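Local coordinates for protein alpha-amylase (Eubacterium rectale DSM 17629, PDB 6AZ5) that probably binds starch-type alpha-glucans as a family 41 carbohydrate-binding module of a surface-anchored gut bacterial amylase, at residues H3-Y8 / Q54-A59. Sequence-based numbering, arbitrary orientation.
Sequences HTFTIY and QTITVA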
loop_
_atom_site.group_PDB
_atom_site.type_symbol
_atom_site.label_atom_id
_atom_site.label_comp_id
_atom_site.label_asym_id
_atom_site.label_seq_id
_atom_site.Cartn_x
_atom_site.Cartn_y
_atom_site.Cartn_z
ATOM N N HIS A 3 13.115 -9.420 4.026
ATOM C CA HIS A 3 13.138 -8.003 3.701
ATOM C C HIS A 3 11.792 -7.351 4.005
ATOM O O HIS A 3 10.745 -7.824 3.559
ATOM C CB HIS A 3 13.500 -7.796 2.231
ATOM C CG HIS A 3 13.309 -6.389 1.766
ATOM N ND1 HIS A 3 14.124 -5.354 2.180
ATOM C CD2 HIS A 3 12.382 -5.836 0.953
ATOM C CE1 HIS A 3 13.710 -4.229 1.626
ATOM N NE2 HIS A 3 12.661 -4.490 0.874
ATOM N N THR A 4 11.824 -6.260 4.762
ATOM C CA THR A 4 10.607 -5.526 5.102
ATOM C C THR A 4 10.582 -4.156 4.423
ATOM O O THR A 4 11.563 -3.417 4.462
ATOM C CB THR A 4 10.471 -5.338 6.627
ATOM O OG1 THR A 4 10.282 -6.612 7.251
ATOM C CG2 THR A 4 9.279 -4.456 6.956
ATOM N N PHE A 5 9.461 -3.824 3.788
ATOM C CA PHE A 5 9.280 -2.490 3.244
ATOM C C PHE A 5 8.016 -1.857 3.810
ATOM O O PHE A 5 7.138 -2.543 4.318
ATOM C CB PHE A 5 9.227 -2.515 1.714
ATOM C CG PHE A 5 8.116 -3.358 1.147
ATOM C CD1 PHE A 5 8.311 -4.709 0.892
ATOM C CD2 PHE A 5 6.885 -2.795 0.844
ATOM C CE1 PHE A 5 7.294 -5.486 0.360
ATOM C CE2 PHE A 5 5.862 -3.567 0.315
ATOM C CZ PHE A 5 6.067 -4.914 0.072
ATOM N N THR A 6 7.952 -0.537 3.731
ATOM C CA THR A 6 6.782 0.206 4.157
ATOM C C THR A 6 6.004 0.637 2.925
ATOM O O THR A 6 6.595 0.982 1.902
ATOM C CB THR A 6 7.177 1.442 4.991
ATOM O OG1 THR A 6 7.939 1.024 6.129
ATOM C CG2 THR A 6 5.952 2.195 5.461
ATOM N N ILE A 7 4.682 0.599 3.003
ATOM C CA ILE A 7 3.883 1.133 1.915
ATOM C C ILE A 7 2.818 2.092 2.441
ATOM O O ILE A 7 2.022 1.755 3.323
ATOM C CB ILE A 7 3.249 -0.002 1.063
ATOM C CG1 ILE A 7 2.247 0.572 0.067
ATOM C CG2 ILE A 7 2.592 -1.051 1.937
ATOM C CD1 ILE A 7 1.974 -0.363 -1.096
ATOM N N TYR A 8 2.854 3.311 1.909
ATOM C CA TYR A 8 1.876 4.346 2.217
ATOM C C TYR A 8 0.777 4.361 1.166
ATOM O O TYR A 8 1.049 4.157 -0.017
ATOM C CB TYR A 8 2.525 5.728 2.265
ATOM C CG TYR A 8 3.637 5.900 3.273
ATOM C CD1 TYR A 8 3.617 5.242 4.491
ATOM C CD2 TYR A 8 4.707 6.743 3.003
ATOM C CE1 TYR A 8 4.637 5.418 5.414
ATOM C CE2 TYR A 8 5.730 6.921 3.914
ATOM C CZ TYR A 8 5.693 6.253 5.115
ATOM O OH TYR A 8 6.711 6.430 6.022
ATOM N N GLN A 54 1.565 0.694 6.431
ATOM C CA GLN A 54 1.802 -0.629 6.987
ATOM C C GLN A 54 3.163 -1.125 6.519
ATOM O O GLN A 54 3.715 -0.616 5.543
ATOM C CB GLN A 54 0.707 -1.605 6.573
ATOM C CG GLN A 54 0.644 -1.884 5.085
ATOM C CD GLN A 54 -0.374 -2.958 4.749
ATOM O OE1 GLN A 54 -0.324 -4.067 5.281
ATOM N NE2 GLN A 54 -1.318 -2.624 3.879
ATOM N N THR A 55 3.714 -2.103 7.226
ATOM C CA THR A 55 4.953 -2.724 6.789
ATOM C C THR A 55 4.660 -4.130 6.292
ATOM O O THR A 55 3.737 -4.790 6.760
ATOM C CB THR A 55 5.996 -2.784 7.910
ATOM O OG1 THR A 55 5.453 -3.511 9.016
ATOM C CG2 THR A 55 6.376 -1.383 8.364
ATOM N N ILE A 56 5.440 -4.582 5.326
ATOM C CA ILE A 56 5.181 -5.870 4.718
ATOM C C ILE A 56 6.499 -6.607 4.535
ATOM O O ILE A 56 7.485 -6.034 4.078
ATOM C CB ILE A 56 4.431 -5.704 3.381
ATOM C CG1 ILE A 56 2.972 -5.314 3.661
ATOM C CG2 ILE A 56 4.486 -6.978 2.578
ATOM C CD1 ILE A 56 2.164 -4.963 2.437
ATOM N N THR A 57 6.515 -7.870 4.937
ATOM C CA THR A 57 7.730 -8.662 4.925
ATOM C C THR A 57 7.680 -9.685 3.804
ATOM O O THR A 57 6.706 -10.429 3.682
ATOM C CB THR A 57 7.935 -9.390 6.270
ATOM O OG1 THR A 57 8.013 -8.428 7.327
ATOM C CG2 THR A 57 9.206 -10.222 6.248
ATOM N N VAL A 58 8.723 -9.704 2.979
ATOM C CA VAL A 58 8.889 -10.745 1.972
ATOM C C VAL A 58 10.203 -11.492 2.197
ATOM O O VAL A 58 11.109 -10.986 2.860
ATOM C CB VAL A 58 8.864 -10.167 0.542
ATOM C CG1 VAL A 58 7.474 -9.675 0.195
ATOM C CG2 VAL A 58 9.884 -9.051 0.397
ATOM N N ALA A 59 10.292 -12.707 1.662
ATOM C CA ALA A 59 11.542 -13.456 1.683
ATOM C C ALA A 59 12.605 -12.682 0.914
ATOM O O ALA A 59 12.286 -11.960 -0.037
ATOM C CB ALA A 59 11.350 -14.838 1.087
#
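His-3 and Val-58, and Phe-5 and Ile-56, form hydrogen-bonded pairs of an antiparallel ladder between 3-8 and 54-58, whose axes approach to 4.6 Å with their directions 150° apart. His-3 N donates to Val-58 O at 2.8 Å, and Phe-5 O accepts a bond from Ile-56 N at the same length; Ile-7 N to Gln-54 O continues the ladder. On the buried side, the Phe-5 ring leans across the strand gap toward Ile-56. Phe-5 CG sits between its own backbone N and carbonyl carbon (chi1 60°), which brings one face of the ring against Ile-56, whose CB stands over it, offset toward the rim, in a CH-pi contact 4.2 Å from the ring centroid; Ile-56 CG2 comes within 3.6 Å of Phe-5 CZ, and Val-58 CG1 meets the ring edge at CE1. The two strands belong to the beta-sandwich-like fold expected of a CBM41 module: strand 3-10 pairs on its other side with 99-103 in parallel, whereas strand 49-58 pairs antiparallel with 35-44. Leu-100 also packs on Phe-5, and Met-27 on Ile-56. With an alanine at Phe-5, Ile-56 and Val-58 would probably lose their aromatic partner and a gap would open beside them. Ile-7 CG2 lies 3.8 Å from Gln-54 CG, while Gln-54 NE2 is hydrogen-bonded to Tyr-36 O. Across the opposite, more exposed face, Thr-4 OG1 and Thr-57 OG1 hydrogen-bond at 2.9 Å, and Thr-55 CG2 rests against Thr-6 OG1.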